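Local coordinates for D-alanyl-lipoteichoic acid synthetase (Streptococcus pneumoniae, PDB 3BMA), which probably takes part in D-alanylation of lipoteichoic acid during cell wall biogenesis, as a DltD-family protein related to the SGNH hydrolases, at residues C[20-23]-C[24-27]; C[221-224]-C[225-229]; C[238-241]-C[242-246]; C[363-366]-C[367-371]. The protein carries 1 engineered substitution. All blocks are in the same frame, centred on the assembly; numbering follows the deposited sequence. Where two conformers were deposited one is given.

Contact 1 of 4, residues C[20-23]-C[24-27]; sequences ATTI and DSFK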
# COMPACT_ATOMS: atom_id res chain seq x y z
N ALA C 20 -4.76 33.42 -22.62
CA ALA C 20 -3.69 33.85 -21.70
C ALA C 20 -2.29 33.57 -22.24
O ALA C 20 -1.38 34.38 -22.04
CB ALA C 20 -3.86 33.20 -20.33
N THR C 21 -2.14 32.44 -22.93
CA THR C 21 -0.85 31.94 -23.43
C THR C 21 0.30 32.10 -22.43
O THR C 21 1.34 32.68 -22.73
CB THR C 21 -0.47 32.55 -24.82
OG1 THR C 21 -0.50 33.98 -24.77
CG2 THR C 21 -1.42 32.05 -25.91
N THR C 22 0.06 31.61 -21.21
CA THR C 22 1.09 31.57 -20.18
C THR C 22 1.57 30.14 -20.06
O THR C 22 1.06 29.25 -20.75
CB THR C 22 0.58 32.08 -18.80
OG1 THR C 22 -0.65 31.42 -18.47
CG2 THR C 22 0.37 33.59 -18.82
N ILE C 23 2.56 29.92 -19.20
CA ILE C 23 3.06 28.58 -18.91
C ILE C 23 1.97 27.80 -18.19
O ILE C 23 1.74 26.63 -18.50
CB ILE C 23 4.37 28.63 -18.08
CG1 ILE C 23 5.48 29.33 -18.88
CG2 ILE C 23 4.84 27.24 -17.70
CD1 ILE C 23 6.59 29.90 -18.04
N ASP C 24 1.27 28.48 -17.28
CA ASP C 24 0.17 27.90 -16.50
C ASP C 24 -1.00 27.39 -17.34
O ASP C 24 -1.46 26.28 -17.14
CB ASP C 24 -0.33 28.89 -15.44
CG ASP C 24 0.56 28.94 -14.21
OD1 ASP C 24 0.15 29.60 -13.22
OD2 ASP C 24 1.65 28.33 -14.20
N SER C 25 -1.46 28.20 -18.30
CA SER C 25 -2.57 27.81 -19.17
C SER C 25 -2.26 26.56 -20.00
O SER C 25 -3.16 25.81 -20.37
CB SER C 25 -3.00 28.97 -20.09
OG SER C 25 -2.00 29.28 -21.05
N PHE C 26 -0.97 26.33 -20.25
CA PHE C 26 -0.51 25.16 -20.97
C PHE C 26 -0.25 23.93 -20.08
O PHE C 26 -0.81 22.86 -20.34
CB PHE C 26 0.74 25.48 -21.80
CG PHE C 26 1.21 24.34 -22.66
CD1 PHE C 26 0.61 24.09 -23.88
CD2 PHE C 26 2.24 23.51 -22.24
CE1 PHE C 26 1.03 23.04 -24.67
CE2 PHE C 26 2.67 22.45 -23.03
CZ PHE C 26 2.06 22.22 -24.25
N LYS C 27 0.59 24.07 -19.05
CA LYS C 27 1.03 22.92 -18.25
C LYS C 27 0.02 22.45 -17.19
O LYS C 27 -0.03 21.27 -16.86
CB LYS C 27 2.43 23.15 -17.64
CG LYS C 27 2.50 24.07 -16.43
CD LYS C 27 3.88 24.02 -15.80
CE LYS C 27 3.89 24.68 -14.42
NZ LYS C 27 3.61 26.15 -14.46
O HOH W 1 -3.91 30.05 -23.20

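Contact 2 of 4, residues C[221-224]-C[225-229]; sequences SYQA and IEDVV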
# COMPACT_ATOMS: atom_id res chain seq x y z
N SER C 221 -16.73 39.75 -43.45
CA SER C 221 -16.24 39.47 -44.80
C SER C 221 -14.72 39.52 -44.79
O SER C 221 -14.12 40.40 -44.16
CB SER C 221 -16.82 40.46 -45.82
OG SER C 221 -15.85 41.36 -46.32
N TYR C 222 -14.09 38.56 -45.47
CA TYR C 222 -12.64 38.45 -45.52
C TYR C 222 -11.94 39.64 -46.17
O TYR C 222 -10.86 40.02 -45.75
CB TYR C 222 -12.21 37.16 -46.23
CG TYR C 222 -12.34 35.91 -45.39
CD1 TYR C 222 -13.38 35.00 -45.62
CD2 TYR C 222 -11.43 35.63 -44.38
CE1 TYR C 222 -13.50 33.85 -44.85
CE2 TYR C 222 -11.54 34.48 -43.61
CZ TYR C 222 -12.58 33.60 -43.85
OH TYR C 222 -12.70 32.45 -43.09
N GLN C 223 -12.57 40.23 -47.18
CA GLN C 223 -12.00 41.37 -47.90
C GLN C 223 -12.06 42.67 -47.09
O GLN C 223 -11.13 43.48 -47.15
CB GLN C 223 -12.68 41.55 -49.27
CG GLN C 223 -11.91 42.44 -50.25
CD GLN C 223 -10.52 41.90 -50.57
OE1 GLN C 223 -10.36 40.78 -51.05
NE2 GLN C 223 -9.50 42.72 -50.30
N ALA C 224 -13.14 42.86 -46.33
CA ALA C 224 -13.29 44.04 -45.47
C ALA C 224 -12.32 44.02 -44.30
O ALA C 224 -11.74 45.05 -43.95
CB ALA C 224 -14.73 44.17 -44.98
N ILE C 225 -12.14 42.84 -43.71
CA ILE C 225 -11.17 42.64 -42.63
C ILE C 225 -9.75 42.85 -43.17
O ILE C 225 -8.93 43.51 -42.51
CB ILE C 225 -11.32 41.26 -41.95
CG1 ILE C 225 -12.67 41.18 -41.23
CG2 ILE C 225 -10.18 40.99 -40.95
CD1 ILE C 225 -13.10 39.77 -40.90
N GLU C 226 -9.49 42.34 -44.37
CA GLU C 226 -8.19 42.50 -45.04
C GLU C 226 -7.78 43.96 -45.19
O GLU C 226 -6.61 44.27 -45.06
CB GLU C 226 -8.17 41.79 -46.41
CG GLU C 226 -6.79 41.75 -47.07
CD GLU C 226 -6.69 40.74 -48.20
OE1 GLU C 226 -6.60 41.18 -49.37
OE2 GLU C 226 -6.69 39.52 -47.92
N ASP C 227 -8.76 44.84 -45.44
CA ASP C 227 -8.53 46.29 -45.51
C ASP C 227 -8.02 46.88 -44.19
O ASP C 227 -7.11 47.72 -44.19
CB ASP C 227 -9.81 47.03 -45.94
CG ASP C 227 -10.29 46.62 -47.32
OD1 ASP C 227 -9.53 45.97 -48.08
OD2 ASP C 227 -11.45 46.96 -47.66
N VAL C 228 -8.60 46.44 -43.07
CA VAL C 228 -8.22 46.93 -41.74
C VAL C 228 -6.87 46.33 -41.30
O VAL C 228 -6.06 47.00 -40.65
CB VAL C 228 -9.31 46.61 -40.68
CG1 VAL C 228 -9.13 47.47 -39.44
CG2 VAL C 228 -10.70 46.84 -41.26
N VAL C 229 -6.64 45.08 -41.67
CA VAL C 229 -5.43 44.36 -41.30
C VAL C 229 -4.22 44.77 -42.17
O VAL C 229 -3.08 44.77 -41.70
CB VAL C 229 -5.68 42.82 -41.27
CG1 VAL C 229 -4.43 42.05 -41.00
CG2 VAL C 229 -6.71 42.47 -40.20
O HOH W 2 -8.80 37.76 -47.30

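Contact 3 of 4, residues C[238-241]-C[242-246]; sequences SNNE and MGMEN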
# COMPACT_ATOMS: atom_id res chain seq x y z
N SER C 238 7.52 49.27 -40.82
CA SER C 238 8.17 50.50 -41.30
C SER C 238 9.69 50.42 -41.37
O SER C 238 10.28 50.74 -42.41
CB SER C 238 7.76 51.69 -40.43
OG SER C 238 6.35 51.85 -40.39
N ASN C 239 10.32 49.98 -40.28
CA ASN C 239 11.78 50.06 -40.12
C ASN C 239 12.65 49.13 -40.99
O ASN C 239 13.88 49.19 -40.91
CB ASN C 239 12.16 49.94 -38.63
CG ASN C 239 11.80 48.58 -38.02
OD1 ASN C 239 11.28 47.69 -38.69
ND2 ASN C 239 12.07 48.44 -36.73
N ASN C 240 12.02 48.29 -41.80
CA ASN C 240 12.72 47.34 -42.66
C ASN C 240 12.01 47.11 -43.99
O ASN C 240 10.81 47.36 -44.12
CB ASN C 240 12.93 46.01 -41.93
CG ASN C 240 11.64 45.23 -41.71
OD1 ASN C 240 11.33 44.30 -42.46
ND2 ASN C 240 10.87 45.62 -40.69
N GLU C 241 12.76 46.62 -44.98
CA GLU C 241 12.19 46.31 -46.29
C GLU C 241 12.22 44.81 -46.63
O GLU C 241 12.40 44.42 -47.79
CB GLU C 241 12.86 47.15 -47.39
CG GLU C 241 12.40 48.60 -47.43
CD GLU C 241 12.68 49.29 -48.75
OE1 GLU C 241 11.76 49.95 -49.29
OE2 GLU C 241 13.82 49.18 -49.26
N MET C 242 12.04 43.98 -45.60
CA MET C 242 11.84 42.54 -45.78
C MET C 242 10.55 42.03 -45.12
O MET C 242 10.32 40.83 -45.01
CB MET C 242 13.09 41.74 -45.37
CG MET C 242 13.45 41.78 -43.89
SD MET C 242 15.23 41.54 -43.61
CE MET C 242 15.56 40.03 -44.51
N GLY C 243 9.71 42.98 -44.69
CA GLY C 243 8.33 42.71 -44.31
C GLY C 243 8.04 42.29 -42.87
O GLY C 243 6.93 41.87 -42.57
N MET C 244 9.03 42.42 -42.00
CA MET C 244 8.89 42.00 -40.60
C MET C 244 8.35 43.12 -39.72
O MET C 244 8.43 44.29 -40.07
CB MET C 244 10.22 41.52 -40.04
CG MET C 244 10.76 40.29 -40.73
SD MET C 244 12.41 39.95 -40.13
CE MET C 244 13.01 38.87 -41.41
N GLU C 245 7.80 42.73 -38.56
CA GLU C 245 7.27 43.67 -37.57
C GLU C 245 8.38 44.56 -37.01
O GLU C 245 9.53 44.11 -36.88
CB GLU C 245 6.59 42.91 -36.43
CG GLU C 245 5.58 43.73 -35.65
CD GLU C 245 5.62 43.47 -34.15
OE1 GLU C 245 6.01 42.35 -33.73
OE2 GLU C 245 5.25 44.39 -33.38
N ASN C 246 8.03 45.80 -36.68
CA ASN C 246 8.98 46.80 -36.16
C ASN C 246 9.68 46.37 -34.87
O ASN C 246 10.89 46.54 -34.73
CB ASN C 246 8.27 48.14 -35.94
CG ASN C 246 7.89 48.83 -37.24
OD1 ASN C 246 8.41 48.51 -38.31
ND2 ASN C 246 6.97 49.79 -37.14

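Contact 4 of 4, residues C[363-366]-C[367-371]; sequences AVDP and FLSNP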
# COMPACT_ATOMS: atom_id res chain seq x y z
N ALA C 363 -9.27 28.01 -44.09
CA ALA C 363 -9.18 26.55 -44.03
C ALA C 363 -9.68 26.01 -42.70
O ALA C 363 -10.25 24.92 -42.63
CB ALA C 363 -7.75 26.10 -44.29
N VAL C 364 -9.48 26.80 -41.64
CA VAL C 364 -9.77 26.35 -40.27
C VAL C 364 -11.23 26.58 -39.87
O VAL C 364 -11.89 25.65 -39.39
CB VAL C 364 -8.76 26.96 -39.25
CG1 VAL C 364 -9.16 26.67 -37.83
CG2 VAL C 364 -7.37 26.42 -39.51
N ASP C 365 -11.74 27.79 -40.08
CA ASP C 365 -13.14 28.11 -39.77
C ASP C 365 -14.20 27.17 -40.39
O ASP C 365 -15.01 26.64 -39.64
CB ASP C 365 -13.48 29.59 -40.03
CG ASP C 365 -14.95 29.90 -39.78
OD1 ASP C 365 -15.37 29.91 -38.60
OD2 ASP C 365 -15.68 30.14 -40.77
N PRO C 366 -14.18 26.94 -41.73
CA PRO C 366 -15.17 26.01 -42.30
C PRO C 366 -15.05 24.57 -41.79
O PRO C 366 -16.06 23.87 -41.71
CB PRO C 366 -14.85 26.04 -43.80
CG PRO C 366 -14.14 27.31 -44.02
CD PRO C 366 -13.31 27.47 -42.80
N PHE C 367 -13.83 24.16 -41.45
CA PHE C 367 -13.57 22.84 -40.87
C PHE C 367 -14.16 22.69 -39.47
O PHE C 367 -14.82 21.69 -39.17
CB PHE C 367 -12.05 22.57 -40.85
CG PHE C 367 -11.66 21.30 -40.15
CD1 PHE C 367 -11.88 20.06 -40.73
CD2 PHE C 367 -11.04 21.35 -38.90
CE1 PHE C 367 -11.51 18.89 -40.08
CE2 PHE C 367 -10.66 20.18 -38.24
CZ PHE C 367 -10.89 18.95 -38.83
N LEU C 368 -13.94 23.69 -38.62
CA LEU C 368 -14.42 23.66 -37.24
C LEU C 368 -15.90 24.01 -37.11
O LEU C 368 -16.57 23.53 -36.19
CB LEU C 368 -13.58 24.57 -36.34
CG LEU C 368 -12.08 24.30 -36.14
CD1 LEU C 368 -11.49 25.34 -35.22
CD2 LEU C 368 -11.81 22.91 -35.60
N SER C 369 -16.42 24.85 -38.01
CA SER C 369 -17.84 25.24 -38.01
C SER C 369 -18.75 24.08 -38.41
O SER C 369 -19.93 24.06 -38.03
CB SER C 369 -18.10 26.43 -38.93
OG SER C 369 -17.29 27.53 -38.56
N ASN C 370 -18.21 23.15 -39.19
CA ASN C 370 -18.93 21.95 -39.61
C ASN C 370 -18.21 20.70 -39.12
O ASN C 370 -17.47 20.07 -39.88
CB ASN C 370 -19.04 21.92 -41.14
CG ASN C 370 -19.72 23.15 -41.70
OD1 ASN C 370 -20.94 23.26 -41.70
ND2 ASN C 370 -18.91 24.09 -42.20
N PRO C 371 -18.43 20.33 -37.84
CA PRO C 371 -17.67 19.25 -37.21
C PRO C 371 -18.02 17.88 -37.79
O PRO C 371 -19.19 17.50 -37.82
CB PRO C 371 -18.09 19.33 -35.73
CG PRO C 371 -18.79 20.63 -35.58
CD PRO C 371 -19.42 20.89 -36.91

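Contact 1 of 4, residues C[20-23]-C[24-27]
T22 and S25 face each other over the first turn of helix 23-27, and most of the polar contact runs between them. T22 OG1 takes the backbone N-H of S25 in a weak bond of 3.3 Å, while S25 OG lies 3.1 Å from T22 O. With chi1 at 50°, T22 OG1 is folded back between its own N and carbonyl carbon, which turns the oxygen toward the N-H of S25. T22 is thus the N-cap of helix 23-27, the short helix that follows helix 11-18 after a brief loop. One water joins the loop to the helix: it accepts from T21 N at 3.0 Å and also hydrogen-bonds S25 OG. Among the backbone bonds, K27 N reaches I23 O at 2.9 Å and is nearly straight (173°), whereas F26 N makes a weak one to the same oxygen. In one of its two conformers K27 brings NZ to 2.9 Å from D24 OD2, a salt bridge with a weak hydrogen bond that is therefore doubtful. Nonpolar contacts continue outward, with the F26 side chain touching L76 of strand 72-76 and I23 resting on Q123 and Y124 of helix 118-124.

Contact 2 of 4, residues C[221-224]-C[225-229]
The first turns of helix 222-235 are joined by i to i+4 backbone bonds, I225 N to S221 O at 3.2 Å, E226 N to Y222 O and D227 N to Q223 O. At the start, S221 OG serves as the N-cap acceptor and takes the N-H of A224 at 3.1 Å with an angle of 159°. On the outer face Q223 bends at chi2 (60°), which swings its amide back along the helix to E226. There NE2 gives a weak hydrogen bond to E226 OE1 at 3.4 Å, the amide plane standing almost upright (83°) on the carboxylate. The other carboxylate oxygen, E226 OE2, accepts from a water at 2.8 Å, and that water also donates weakly to Y222 O; a glycerol, probably from the crystallisation liquor, bonds weakly to the same OE2. I225 runs its CG1 past S221 O (3.4 Å) and then packs on Y67, F220 and L358. V228 likewise passes its CG2 by A224 O, at 3.4 Å. The helix start would probably favour negative charge on E226 and D227, but D227 OD1 lies 3.1 Å from Q223 O, acceptor against acceptor, which probably works against that effect for D227. For E226, the firmer partner here is the water rather than the amide of Q223.

Contact 3 of 4, residues C[238-241]-C[242-246]
N240 lays its carboxamide across the turn onto the backbone of M242 to M244 and is gripped from both ends. A chi1 of 70° puts CG between the backbone N and carbonyl carbon, turning the amide in over the turn. Its ND2 donates to M244 O at 2.8 Å in a nearly straight bond (177°), and OD1 accepts from M244 N at 3.0 Å, in the carbonyl plane on a lone pair. M242 N also reaches N240 OD1, at 3.2 Å and tilted out of that plane. The remaining ND2 hydrogen goes to N239 OD1 at 2.9 Å, so this buried group is fixed in its rotation. All of this lies in the loop between helices 222-235 and 246-253: the bond from M242 N makes an Asx turn, and those to M244 tie it across, with G243, at positive phi, in the bend. N246, first residue of the second helix, is the other bridge. Its OD1 takes N239 N at 3.1 Å and, weakly, S238 N, while N239 ND2 returns a bond to N246 O at 3.0 Å. The amides of N239 and N246 run antiparallel past one another, planes 67° apart, their OD1 atoms 3.0 Å apart and not bonded. S238 OG bonds K235 O.

Contact 4 of 4, residues C[363-366]-C[367-371]
S369 and D365 meet at the C-terminal turn of helix 355-369, where one carbonyl oxygen takes two donors. D365 O accepts the backbone N-H of S369 at 2.8 Å and its hydroxyl OG at 2.7 Å. The N-H arrives nearly in line with the carbonyl, whereas the OG stands above the carbonyl plane. Chi1 of -57° sets the serine oxygen beside its own backbone N, which carries it back over the preceding turn. One residue on, N370 ND2 binds P366 O at 2.9 Å, in the carbonyl plane on a lone pair, with an angle of 167°; the backbone N of N370 adds only a weak bond to the same oxygen. On the buried face V364 and L368 run alongside each other in the same direction, with V364 CG1 3.7 Å from L368 CD1, and L368 N bonds V364 O at 2.9 Å.

Further out, these side chains meet the central parallel sheet: V364 touches I295 and V103, L368 touches V44 and F46, and F367 touches I293 and N291. The carboxylate of D365 is directed by R69, in a salt bridge through OD1, and by a hydrogen bond with Y71 OH. P366 has no N-H to give, and the helix is kinked at that point.

Toward the helix end, side chains thus supplement the backbone: S369 OG and N370 ND2 supply extra donors to the carbonyls of D365 and P366, while the arginine probably steadies the negative charge of D365.

From the N terminus, contact 1 comes first, rounding the loop after helix 11-18 into helix 23-27 beside strand 72-76. Contact 2 starts helix 222-235, contact 3 closes the loop that leads from that helix to helix 246-253, and contact 4 finishes helix 355-369 against the parallel sheet. The four follow one another in series, with no crossing or nesting. Contacts 2 and 4 touch, Y222 OH lying 4.3 Å from D365 CB, so the start of helix 222-235 rests on helix 355-369. The centres of contacts 2 and 3 are about 21 Å apart, whereas contact 1 lies about 25 Å from contact 4, centre to centre.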